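Local coordinates for fatty-acid-binding protein 1 (Arabidopsis thaliana, PDB 4DOO) that binds fatty acids, preferentially saturated ones, in the chloroplast through a chalcone-isomerase-like fold, and may take part in alpha-linolenic acid metabolism, at residues 10-15 with 92-97; 3-8 with 25-30. All coordinates share one frame; numbering follows the deposited sequence.

Contact 1: 10-15 with 92-97; sequences TGFSFP and QIVYGK. With DAO (lauric acid), chain D.
The amide of Q92 reaches across to the backbone of S13 and the ring of F14, while V94 packs on F12 and T10. CG of Q92 is anti to its carbonyl carbon (chi1 -70°) and the chain runs extended beyond it, which carries NE2 to the far segment. Q92 NE2 donates to S13 O at 2.8 Å, a nearly straight bond in which the oxygen lies in the amide plane of Q92 but the nitrogen stands well above the carbonyl plane of S13. The same nitrogen sits 3.1 Å above the centre of the F14 ring, whose plane is turned 66° from the amide. Q92 OE1 lies 2.8 Å from a water that donates to it and accepts from S13 N; one end of the amide directly and the other through water are thus tied to S13, which would hold its rotation.

The F12 ring meets the strand end by edge and face. At its edge F12 CD1 lies 3.5 Å from Q92 CB, and F12 CE1 approaches I93 O at 3.2 Å. Over one face comes V94 CG2 in a CH-pi contact, 4.2 Å from the centroid of the F12 ring. CG2 of V94 also meets T10 CG2 at 3.7 Å, the two side chains crossing at about a right angle. T10 OG1, set between its backbone N and carbonyl carbon (chi1 65°), accepts from F12 N in an ST turn.

No backbone hydrogen bond joins the segments: strands 22-33 and 39-50 come between 13-18 and 87-93 in the antiparallel sheet, and the side chains of T10 and F14 rest on both. Along its other edge strand 13-18 pairs with 5-6, and Y95, past the end of strand 87-93, lines a lauric acid pocket.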
# COMPACT_ATOMS: atom_id res chain seq x y z
N THR A 10 5.91 17.10 -1.11
CA THR A 10 5.25 17.24 -2.41
C THR A 10 4.04 18.17 -2.39
O THR A 10 3.68 18.75 -3.41
CB THR A 10 4.78 15.88 -2.94
OG1 THR A 10 3.77 15.35 -2.07
CG2 THR A 10 5.93 14.90 -3.00
N GLY A 11 3.41 18.32 -1.23
CA GLY A 11 2.24 19.17 -1.12
C GLY A 11 0.95 18.44 -1.46
O GLY A 11 -0.13 19.01 -1.36
N PHE A 12 1.05 17.17 -1.84
CA PHE A 12 -0.14 16.40 -2.19
C PHE A 12 -1.00 16.10 -0.97
O PHE A 12 -0.49 15.82 0.11
CB PHE A 12 0.25 15.10 -2.90
CG PHE A 12 0.82 15.31 -4.28
CD1 PHE A 12 0.78 14.29 -5.23
CD2 PHE A 12 1.40 16.53 -4.64
CE1 PHE A 12 1.29 14.49 -6.51
CE2 PHE A 12 1.91 16.73 -5.92
CZ PHE A 12 1.86 15.70 -6.86
N SER A 13 -2.32 16.17 -1.16
CA SER A 13 -3.26 15.95 -0.08
C SER A 13 -3.98 14.60 -0.13
O SER A 13 -4.32 14.10 -1.21
CB SER A 13 -4.30 17.08 -0.08
OG SER A 13 -5.25 16.91 0.94
N PHE A 14 -4.21 14.03 1.05
CA PHE A 14 -4.90 12.75 1.19
C PHE A 14 -6.02 12.91 2.21
O PHE A 14 -5.81 13.45 3.30
CB PHE A 14 -3.94 11.67 1.70
CG PHE A 14 -2.88 11.28 0.71
CD1 PHE A 14 -3.07 10.20 -0.14
CD2 PHE A 14 -1.69 12.00 0.63
CE1 PHE A 14 -2.08 9.84 -1.06
CE2 PHE A 14 -0.71 11.65 -0.28
CZ PHE A 14 -0.90 10.57 -1.12
N PRO A 15 -7.23 12.43 1.88
CA PRO A 15 -8.34 12.55 2.83
C PRO A 15 -8.07 11.72 4.08
O PRO A 15 -7.47 10.65 4.01
CB PRO A 15 -9.54 12.05 2.03
CG PRO A 15 -8.92 11.05 1.08
CD PRO A 15 -7.66 11.77 0.64
N GLN A 92 -0.39 8.94 -5.71
CA GLN A 92 -0.56 10.18 -6.46
C GLN A 92 0.79 10.46 -7.11
O GLN A 92 1.78 10.72 -6.41
CB GLN A 92 -0.97 11.33 -5.54
CG GLN A 92 -2.39 11.19 -4.99
CD GLN A 92 -2.83 12.42 -4.22
OE1 GLN A 92 -2.95 13.50 -4.78
NE2 GLN A 92 -3.06 12.24 -2.93
N ILE A 93 0.82 10.40 -8.44
CA ILE A 93 2.05 10.59 -9.19
C ILE A 93 2.67 11.97 -9.03
O ILE A 93 2.02 12.99 -9.28
CB ILE A 93 1.82 10.32 -10.71
CG1 ILE A 93 1.20 8.93 -10.89
CG2 ILE A 93 3.14 10.40 -11.47
CD1 ILE A 93 2.02 7.79 -10.30
N VAL A 94 3.94 11.99 -8.62
CA VAL A 94 4.69 13.23 -8.41
C VAL A 94 5.59 13.58 -9.60
O VAL A 94 5.54 14.70 -10.12
CB VAL A 94 5.55 13.13 -7.13
CG1 VAL A 94 6.44 14.35 -6.99
CG2 VAL A 94 4.65 12.99 -5.91
N TYR A 95 6.43 12.63 -10.01
CA TYR A 95 7.35 12.84 -11.13
C TYR A 95 6.56 13.04 -12.42
O TYR A 95 5.69 12.24 -12.76
CB TYR A 95 8.29 11.63 -11.27
CG TYR A 95 9.43 11.84 -12.24
CD1 TYR A 95 10.31 12.91 -12.09
CD2 TYR A 95 9.64 10.96 -13.30
CE1 TYR A 95 11.38 13.10 -12.98
CE2 TYR A 95 10.70 11.14 -14.19
CZ TYR A 95 11.56 12.21 -14.02
OH TYR A 95 12.60 12.40 -14.91
N GLY A 96 6.88 14.11 -13.15
CA GLY A 96 6.15 14.41 -14.37
C GLY A 96 6.65 13.83 -15.69
O GLY A 96 6.02 14.05 -16.72
N LYS A 97 7.75 13.09 -15.67
CA LYS A 97 8.28 12.53 -16.91
C LYS A 97 8.39 11.01 -16.94
O LYS A 97 9.36 10.46 -17.48
CB LYS A 97 9.64 13.17 -17.20
CG LYS A 97 9.55 14.62 -17.64
CD LYS A 97 10.79 15.43 -17.26
CE LYS A 97 10.90 15.59 -15.75
NZ LYS A 97 12.02 16.49 -15.35
O1 DAO D . 15.46 8.36 -14.49
O2 DAO D . 13.50 9.02 -15.25
C1 DAO D . 14.21 8.43 -14.40
C2 DAO D . 13.53 7.76 -13.23
C3 DAO D . 13.01 6.39 -13.64
C4 DAO D . 11.60 6.16 -13.11
C5 DAO D . 11.59 5.11 -12.00
C6 DAO D . 10.47 4.10 -12.22
C7 DAO D . 9.56 4.02 -11.00
C8 DAO D . 8.13 3.67 -11.41
C9 DAO D . 7.34 3.06 -10.26
C10 DAO D . 6.02 3.80 -10.07
C11 DAO D . 4.83 2.91 -10.38
C12 DAO D . 3.54 3.71 -10.40
O HOH W 1 -3.19 16.17 -3.89

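Contact 2: 3-8 with 25-30; sequences ESVVEP and LGVGLR. With DAO (lauric acid), chain C.
E7 lays its side chain against V27 and L29, joining two strands of the antiparallel chalcone-isomerase-like sheet that have strand 13-18 between them. Its CG is anti to the backbone N (chi1 -170°) and the chain bends at chi2, so that E7 CB and CG both rest at 3.8 Å from V27 CG1. Farther out, the side chains of E7 and L29 cross at about a right angle, with E7 OE2 3.3 Å from L29 CD2. This buried polar end is held by backbone N-H groups just after it, OE1 accepting from K9 N and OE2 from T10 N. With an alanine in place of E7, the N-H groups of K9 and T10 would probably lose their acceptor and a gap would open against V27 and L29. Two residues before E7, V5 CG1 lies 4.3 Å from V27 CG2, a looser apolar contact. L25 and G26 together face V47 in a beta bulge. R30 leads to the other side of the sheet and binds lauric acid, whose carboxylate also bonds Y43 OH and S110 OG. The R30 guanidinium holds it with two nearly straight hydrogen bonds, R30 NE to ligand O2 at 2.7 Å and R30 NH2 to ligand O1 at 2.8 Å.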
# COMPACT_ATOMS: atom_id res chain seq x y z
N GLU A 3 -10.11 16.10 8.54
CA GLU A 3 -9.34 17.04 7.68
C GLU A 3 -8.21 16.36 6.93
O GLU A 3 -7.46 15.57 7.50
CB GLU A 3 -8.77 18.19 8.52
CG GLU A 3 -8.11 17.74 9.82
CD GLU A 3 -7.39 18.88 10.52
OE1 GLU A 3 -6.29 19.25 10.06
OE2 GLU A 3 -7.93 19.40 11.52
N SER A 4 -8.10 16.67 5.64
CA SER A 4 -7.08 16.09 4.79
C SER A 4 -5.68 16.21 5.38
O SER A 4 -5.40 17.11 6.17
CB SER A 4 -7.09 16.78 3.42
OG SER A 4 -8.35 16.62 2.79
N VAL A 5 -4.82 15.28 4.99
CA VAL A 5 -3.44 15.26 5.45
C VAL A 5 -2.55 15.56 4.25
O VAL A 5 -2.66 14.92 3.20
CB VAL A 5 -3.06 13.89 6.03
CG1 VAL A 5 -1.61 13.88 6.46
CG2 VAL A 5 -3.97 13.56 7.21
N VAL A 6 -1.68 16.55 4.40
CA VAL A 6 -0.79 16.93 3.31
C VAL A 6 0.59 16.34 3.46
O VAL A 6 1.19 16.39 4.53
CB VAL A 6 -0.65 18.47 3.23
CG1 VAL A 6 0.30 18.85 2.10
CG2 VAL A 6 -2.01 19.10 3.02
N GLU A 7 1.11 15.77 2.38
CA GLU A 7 2.46 15.23 2.40
C GLU A 7 3.28 16.49 2.16
O GLU A 7 3.25 17.07 1.07
CB GLU A 7 2.64 14.22 1.27
CG GLU A 7 3.93 13.42 1.34
CD GLU A 7 5.16 14.28 1.16
OE1 GLU A 7 5.93 14.43 2.14
OE2 GLU A 7 5.36 14.81 0.05
N PRO A 8 4.03 16.94 3.18
CA PRO A 8 4.86 18.15 3.11
C PRO A 8 5.78 18.35 1.91
O PRO A 8 5.69 19.37 1.23
CB PRO A 8 5.62 18.12 4.44
CG PRO A 8 5.69 16.66 4.76
CD PRO A 8 4.30 16.20 4.42
N LEU A 25 -3.76 5.98 7.84
CA LEU A 25 -2.86 5.72 8.96
C LEU A 25 -1.41 6.13 8.71
O LEU A 25 -0.63 6.31 9.65
CB LEU A 25 -2.92 4.24 9.33
CG LEU A 25 -4.30 3.67 9.66
CD1 LEU A 25 -4.17 2.19 9.97
CD2 LEU A 25 -4.91 4.41 10.85
N GLY A 26 -1.04 6.27 7.45
CA GLY A 26 0.32 6.66 7.14
C GLY A 26 0.46 7.25 5.75
O GLY A 26 -0.25 6.85 4.83
N VAL A 27 1.37 8.20 5.61
CA VAL A 27 1.61 8.85 4.33
C VAL A 27 3.11 8.86 4.06
O VAL A 27 3.90 9.21 4.94
CB VAL A 27 1.08 10.30 4.34
CG1 VAL A 27 1.50 11.02 3.06
CG2 VAL A 27 -0.43 10.28 4.46
N GLY A 28 3.50 8.48 2.85
CA GLY A 28 4.92 8.45 2.52
C GLY A 28 5.23 8.76 1.07
O GLY A 28 4.34 9.12 0.29
N LEU A 29 6.50 8.62 0.71
CA LEU A 29 6.97 8.87 -0.64
C LEU A 29 7.74 7.67 -1.17
O LEU A 29 8.53 7.06 -0.45
CB LEU A 29 7.89 10.10 -0.68
CG LEU A 29 7.34 11.47 -0.30
CD1 LEU A 29 8.45 12.51 -0.45
CD2 LEU A 29 6.16 11.82 -1.19
N ARG A 30 7.49 7.33 -2.43
CA ARG A 30 8.17 6.23 -3.09
C ARG A 30 9.19 6.93 -3.97
O ARG A 30 8.82 7.67 -4.89
CB ARG A 30 7.19 5.43 -3.95
CG ARG A 30 7.69 4.09 -4.49
CD ARG A 30 8.56 4.20 -5.74
NE ARG A 30 8.66 2.91 -6.42
CZ ARG A 30 9.78 2.39 -6.89
NH1 ARG A 30 10.92 3.05 -6.77
NH2 ARG A 30 9.76 1.20 -7.48
O1 DAO C . 7.31 -0.16 -7.74
O2 DAO C . 6.33 1.51 -6.68
C1 DAO C . 6.34 0.33 -7.12
C2 DAO C . 5.11 -0.52 -6.89
C3 DAO C . 3.95 0.01 -7.72
C4 DAO C . 2.75 -0.94 -7.67
C5 DAO C . 1.50 -0.28 -8.24
C6 DAO C . 1.48 -0.34 -9.77
C7 DAO C . 0.66 0.79 -10.36
C8 DAO C . 1.02 0.99 -11.82
C9 DAO C . 0.34 2.21 -12.40
C10 DAO C . 0.65 2.34 -13.89
C11 DAO C . -0.49 3.05 -14.62
C12 DAO C . -0.09 3.37 -16.04

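The two contacts lie on the same side of the chain's centre, their centres about 10 Å apart, and alternate along the sequence: 3-8, 10-15, 25-30, 92-97. They share one antiparallel sheet, in which strand 13-18 of contact 1 runs between strands 5-6 and 22-33 of contact 2. Probable backbone hydrogen bonds tie them directly, F14 O to V5 N at 2.7 Å and F12 O to E7 N at 2.8 Å, and the F14 side chain also touches V27. The N-terminal strands 5-6 and 13-18 thus extend, as one edge, the sheet that carries the fatty-acid sites: contact 2 includes R30, which holds one lauric acid, and contact 1 includes Y95, beside the other.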